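Local coordinates for protein NAD(P)-dependent oxidoreductase (Pseudomonas putida, PDB 7A3W) that probably uses NADPH to reduce imines, serving as a multifunctional biocatalyst for conjugate reduction and reductive amination, at residues P175-L178 with A179-F183; G202-V205 with Q206-K209. One frame throughout, in Å; residues are numbered along the deposited sequence.

Contact 1: residues P175-L178 with A179-F183; sequences PTYL and ALYAF
The rings of Y177 and Y181 meet as an offset edge-to-face pair: the edge of Y181 is turned to one face of Y177, with the planes at 80° and the centroids 5.3 Å apart. Y181 CD2 stands 3.8 Å above the Y177 plane, displaced toward the rim, and the closest ring atoms are Y177 CE1 and Y181 CE2, 3.6 Å apart. With CG anti to the backbone N (chi1 167°) the Y177 ring projects outward, away from the helix axis, and presents a face to the edge of Y181, which is one turn further on. Each phenol oxygen is held beyond the pair, Y177 OH by a hydrogen bond with T101 OG1 and Y181 OH by one with the carbonyl oxygen of I126, so the far end of each ring has a polar partner, which should limit its movement. The two tyrosines are four residues apart on helix 173-200, which runs from the cofactor domain into the C-terminal domain, and both line the NADPH pocket. Successive i to i+4 bonds set this spacing: Y181 N donates to Y177 O at 3.1 Å, flanked by the bonds from L180 N to T176 O and from A182 N to L178 O. On another side of the helix, T176 and L180 lie side by side, T176 CG2 resting 3.9 Å from L180 CD1. The second subunit packs here too, its V203 against T176 and its V252 against L178.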
ATOM      1  N   PRO B 175     -14.067   4.148 -13.152  1.00 20.03           N
ATOM      2  CA  PRO B 175     -12.621   4.103 -13.391  1.00 21.46           C
ATOM      3  C   PRO B 175     -11.806   4.447 -12.144  1.00 19.06           C
ATOM      4  O   PRO B 175     -10.795   3.823 -11.890  1.00 20.17           O
ATOM      5  CB  PRO B 175     -12.414   5.087 -14.554  1.00 21.46           C
ATOM      6  CG  PRO B 175     -13.776   5.131 -15.223  1.00 21.88           C
ATOM      7  CD  PRO B 175     -14.760   5.075 -14.072  1.00 21.58           C
ATOM      8  N   THR B 176     -12.269   5.425 -11.371  1.00 18.85           N
ATOM      9  CA  THR B 176     -11.621   5.845 -10.113  1.00 18.53           C
ATOM     10  C   THR B 176     -11.688   4.704  -9.099  1.00 17.24           C
ATOM     11  O   THR B 176     -10.661   4.380  -8.494  1.00 15.13           O
ATOM     12  CB  THR B 176     -12.260   7.145  -9.630  1.00 18.93           C
ATOM     13  OG1 THR B 176     -11.866   8.137 -10.583  1.00 20.54           O
ATOM     14  CG2 THR B 176     -11.846   7.552  -8.229  1.00 18.96           C
ATOM     15  N   TYR B 177     -12.870   4.126  -8.920  1.00 17.23           N
ATOM     16  CA  TYR B 177     -13.133   2.963  -8.033  1.00 16.75           C
ATOM     17  C   TYR B 177     -12.183   1.833  -8.396  1.00 16.78           C
ATOM     18  O   TYR B 177     -11.496   1.299  -7.517  1.00 16.64           O
ATOM     19  CB  TYR B 177     -14.601   2.563  -8.188  1.00 16.72           C
ATOM     20  CG  TYR B 177     -15.051   1.244  -7.629  1.00 15.88           C
ATOM     21  CD1 TYR B 177     -15.368   1.118  -6.284  1.00 17.26           C
ATOM     22  CD2 TYR B 177     -15.269   0.144  -8.451  1.00 16.92           C
ATOM     23  CE1 TYR B 177     -15.869  -0.060  -5.756  1.00 17.28           C
ATOM     24  CE2 TYR B 177     -15.727  -1.060  -7.929  1.00 17.30           C
ATOM     25  CZ  TYR B 177     -16.059  -1.153  -6.581  1.00 16.50           C
ATOM     26  OH  TYR B 177     -16.555  -2.304  -6.031  1.00 16.63           O
ATOM     27  N   LEU B 178     -12.101   1.495  -9.678  1.00 15.71           N
ATOM     28  CA  LEU B 178     -11.244   0.371 -10.092  1.00 16.48           C
ATOM     29  C   LEU B 178      -9.755   0.720  -9.908  1.00 15.38           C
ATOM     30  O   LEU B 178      -8.970  -0.180  -9.486  1.00 16.15           O
ATOM     31  CB  LEU B 178     -11.587   0.005 -11.530  1.00 16.79           C
ATOM     32  CG  LEU B 178     -12.996  -0.533 -11.801  1.00 17.30           C
ATOM     33  CD1 LEU B 178     -13.155  -0.791 -13.300  1.00 17.28           C
ATOM     34  CD2 LEU B 178     -13.303  -1.800 -11.028  1.00 17.26           C
ATOM     35  N   ALA B 179      -9.364   1.973 -10.137  1.00 14.37           N
ATOM     36  CA  ALA B 179      -7.966   2.443  -9.978  1.00 15.36           C
ATOM     37  C   ALA B 179      -7.577   2.356  -8.492  1.00 14.09           C
ATOM     38  O   ALA B 179      -6.499   1.859  -8.177  1.00 13.40           O
ATOM     39  CB  ALA B 179      -7.810   3.846 -10.520  1.00 15.53           C
ATOM     40  N   LEU B 180      -8.447   2.815  -7.589  1.00 15.53           N
ATOM     41  CA  LEU B 180      -8.172   2.721  -6.131  1.00 15.75           C
ATOM     42  C   LEU B 180      -8.062   1.262  -5.668  1.00 14.95           C
ATOM     43  O   LEU B 180      -7.188   0.958  -4.840  1.00 14.85           O
ATOM     44  CB  LEU B 180      -9.254   3.476  -5.369  1.00 16.55           C
ATOM     45  CG  LEU B 180      -9.228   4.978  -5.583  1.00 17.39           C
ATOM     46  CD1 LEU B 180     -10.511   5.637  -5.108  1.00 17.92           C
ATOM     47  CD2 LEU B 180      -8.034   5.602  -4.883  1.00 18.56           C
ATOM     48  N   TYR B 181      -8.850   0.340  -6.217  1.00 15.21           N
ATOM     49  CA  TYR B 181      -8.767  -1.087  -5.842  1.00 16.01           C
ATOM     50  C   TYR B 181      -7.584  -1.752  -6.541  1.00 15.00           C
ATOM     51  O   TYR B 181      -7.038  -2.681  -5.962  1.00 14.89           O
ATOM     52  CB  TYR B 181     -10.112  -1.777  -6.054  1.00 15.81           C
ATOM     53  CG  TYR B 181     -10.997  -1.672  -4.835  1.00 16.35           C
ATOM     54  CD1 TYR B 181     -10.599  -2.264  -3.651  1.00 16.13           C
ATOM     55  CD2 TYR B 181     -12.243  -1.054  -4.877  1.00 17.46           C
ATOM     56  CE1 TYR B 181     -11.383  -2.162  -2.508  1.00 17.31           C
ATOM     57  CE2 TYR B 181     -13.069  -1.018  -3.764  1.00 16.83           C
ATOM     58  CZ  TYR B 181     -12.640  -1.590  -2.574  1.00 17.19           C
ATOM     59  OH  TYR B 181     -13.427  -1.593  -1.451  1.00 17.81           O
ATOM     60  N   ALA B 182      -7.151  -1.241  -7.694  1.00 15.61           N
ATOM     61  CA  ALA B 182      -5.895  -1.728  -8.305  1.00 15.70           C
ATOM     62  C   ALA B 182      -4.743  -1.440  -7.331  1.00 16.03           C
ATOM     63  O   ALA B 182      -3.952  -2.339  -7.033  1.00 16.92           O
ATOM     64  CB  ALA B 182      -5.681  -1.096  -9.645  1.00 15.48           C
ATOM     65  N   PHE B 183      -4.717  -0.229  -6.772  1.00 15.39           N
ATOM     66  CA  PHE B 183      -3.746   0.190  -5.753  1.00 14.99           C
ATOM     67  C   PHE B 183      -3.904  -0.703  -4.522  1.00 15.08           C
ATOM     68  O   PHE B 183      -2.941  -1.293  -4.051  1.00 13.48           O
ATOM     69  CB  PHE B 183      -3.964   1.672  -5.443  1.00 15.99           C
ATOM     70  CG  PHE B 183      -3.294   2.172  -4.193  1.00 15.55           C
ATOM     71  CD1 PHE B 183      -2.026   1.741  -3.837  1.00 16.76           C
ATOM     72  CD2 PHE B 183      -3.961   3.029  -3.329  1.00 16.45           C
ATOM     73  CE1 PHE B 183      -1.414   2.186  -2.671  1.00 17.23           C
ATOM     74  CE2 PHE B 183      -3.346   3.488  -2.178  1.00 16.94           C
ATOM     75  CZ  PHE B 183      -2.089   3.044  -1.825  1.00 16.66           C
TER

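Contact 2: residues G202-V205 with Q206-K209; sequences GVSV and QDFK
S204, with phi/psi of -63°/153°, is still extended, while V205 already has helical angles, and F208 N closes the first turn on S204 O at 2.8 Å with the donor in the carbonyl plane. K209 N follows, bonding to V205 O at 2.8 Å. S204 is the N-cap: its OG sits between the backbone N and the carbonyl carbon (chi1 73°), a rotation that brings it 2.9 Å from D207 N, which donates to it. S204 OG also lies 3.2 Å from D207 OD2. Next to the cap, V203 CG1 rests 3.9 Å from D207 CB, the two side chains crossing at a slant, and V203 CG1 approaches F208 CB more loosely at 4.5 Å. K209 NZ forms a salt bridge to D228 on helix 205-232 of the second subunit. G202, with positive phi, is the C-prime residue of the Schellman motif that ends helix 173-200, so one helix stops and the next is capped within three residues. F208 turns back on helix 173-200, its ring meeting that of W191 and its side chain touching A195 and A198.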
ATOM      1  N   GLY B 202      11.709 -16.056  10.656  1.00 22.68           N
ATOM      2  CA  GLY B 202      11.300 -16.299  12.050  1.00 23.23           C
ATOM      3  C   GLY B 202      10.658 -15.086  12.663  1.00 24.83           C
ATOM      4  O   GLY B 202      10.487 -15.073  13.899  1.00 23.29           O
ATOM      5  N   VAL B 203      10.264 -14.105  11.835  1.00 23.27           N
ATOM      6  CA  VAL B 203       9.513 -12.930  12.330  1.00 23.27           C
ATOM      7  C   VAL B 203       8.033 -13.305  12.255  1.00 23.67           C
ATOM      8  O   VAL B 203       7.551 -13.560  11.141  1.00 25.67           O
ATOM      9  CB  VAL B 203       9.842 -11.662  11.519  1.00 24.38           C
ATOM     10  CG1 VAL B 203       9.046 -10.471  12.022  1.00 23.77           C
ATOM     11  CG2 VAL B 203      11.334 -11.361  11.564  1.00 27.00           C
ATOM     12  N   SER B 204       7.347 -13.334  13.396  1.00 21.28           N
ATOM     13  CA  SER B 204       5.910 -13.696  13.457  1.00 21.56           C
ATOM     14  C   SER B 204       5.095 -12.660  12.675  1.00 21.91           C
ATOM     15  O   SER B 204       5.509 -11.497  12.605  1.00 20.10           O
ATOM     16  CB  SER B 204       5.410 -13.772  14.862  1.00 20.88           C
ATOM     17  OG  SER B 204       5.297 -12.473  15.377  1.00 22.42           O
ATOM     18  N   VAL B 205       3.943 -13.077  12.166  1.00 22.34           N
ATOM     19  CA  VAL B 205       3.031 -12.183  11.417  1.00 21.13           C
ATOM     20  C   VAL B 205       2.595 -11.064  12.368  1.00 21.25           C
ATOM     21  O   VAL B 205       2.481  -9.947  11.887  1.00 21.13           O
ATOM     22  CB  VAL B 205       1.843 -12.942  10.805  1.00 24.09           C
ATOM     23  CG1 VAL B 205       0.806 -13.327  11.854  1.00 25.56           C
ATOM     24  CG2 VAL B 205       1.212 -12.123   9.690  1.00 25.31           C
ATOM     25  N   GLN B 206       2.435 -11.328  13.668  1.00 21.57           N
ATOM     26  CA  GLN B 206       2.067 -10.256  14.631  1.00 23.26           C
ATOM     27  C   GLN B 206       3.223  -9.259  14.735  1.00 23.89           C
ATOM     28  O   GLN B 206       2.944  -8.038  14.829  1.00 23.81           O
ATOM     29  CB  GLN B 206       1.667 -10.777  16.012  1.00 25.10           C
ATOM     30  CG  GLN B 206       0.259 -11.366  16.076  1.00 28.97           C
ATOM     31  CD  GLN B 206      -0.851 -10.399  15.719  1.00 30.88           C
ATOM     32  OE1 GLN B 206      -1.621 -10.615  14.773  1.00 30.47           O
ATOM     33  NE2 GLN B 206      -0.965  -9.328  16.493  1.00 30.88           N
ATOM     34  N   ASP B 207       4.471  -9.734  14.715  1.00 23.65           N
ATOM     35  CA  ASP B 207       5.650  -8.836  14.793  1.00 22.83           C
ATOM     36  C   ASP B 207       5.751  -8.046  13.477  1.00 21.30           C
ATOM     37  O   ASP B 207       6.023  -6.863  13.526  1.00 21.11           O
ATOM     38  CB  ASP B 207       6.918  -9.604  15.147  1.00 23.54           C
ATOM     39  CG  ASP B 207       6.949 -10.102  16.586  1.00 26.35           C
ATOM     40  OD1 ASP B 207       6.166  -9.557  17.445  1.00 27.25           O
ATOM     41  OD2 ASP B 207       7.747 -11.003  16.845  1.00 28.64           O
ATOM     42  N   PHE B 208       5.489  -8.663  12.330  1.00 21.93           N
ATOM     43  CA  PHE B 208       5.499  -7.934  11.032  1.00 20.78           C
ATOM     44  C   PHE B 208       4.356  -6.912  10.983  1.00 19.98           C
ATOM     45  O   PHE B 208       4.568  -5.800  10.498  1.00 20.82           O
ATOM     46  CB  PHE B 208       5.436  -8.921   9.872  1.00 20.66           C
ATOM     47  CG  PHE B 208       5.686  -8.260   8.546  1.00 19.96           C
ATOM     48  CD1 PHE B 208       6.965  -7.840   8.201  1.00 18.87           C
ATOM     49  CD2 PHE B 208       4.639  -8.040   7.663  1.00 18.44           C
ATOM     50  CE1 PHE B 208       7.191  -7.251   6.971  1.00 17.63           C
ATOM     51  CE2 PHE B 208       4.881  -7.447   6.440  1.00 18.20           C
ATOM     52  CZ  PHE B 208       6.140  -7.053   6.106  1.00 17.68           C
ATOM     53  N   LYS B 209       3.174  -7.256  11.505  1.00 20.29           N
ATOM     54  CA  LYS B 209       2.046  -6.294  11.680  1.00 20.99           C
ATOM     55  C   LYS B 209       2.515  -5.080  12.503  1.00 21.78           C
ATOM     56  O   LYS B 209       2.149  -3.935  12.159  1.00 19.69           O
ATOM     57  CB  LYS B 209       0.864  -6.981  12.373  1.00 21.56           C
ATOM     58  CG  LYS B 209      -0.189  -6.048  12.979  1.00 24.24           C
ATOM     59  CD  LYS B 209      -1.126  -6.778  13.927  1.00 25.32           C
ATOM     60  CE  LYS B 209      -1.935  -5.845  14.801  1.00 29.38           C
ATOM     61  NZ  LYS B 209      -2.590  -6.566  15.913  1.00 31.70           N
TER

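How the contacts relate
Along the chain, contact 1 comes first, within the opening turns of helix 173-200, and contact 2 follows where that helix has ended and helix 205-232 begins. They are in series, neither nested nor crossed. Contact 1 closes no loop, being helix throughout; contact 2 spans the end of the short loop between the two helices and the first turn of helix 205-232. Their centres lie 29 Å apart and their nearest atoms about 14 Å, so within the chain they do not touch. The dimer brings them together: V203 of one subunit packs on T176 of the other, and F208 on L180. The cofactor-lining start of one long helix is thereby tied to the helix-to-helix turn of the partner subunit.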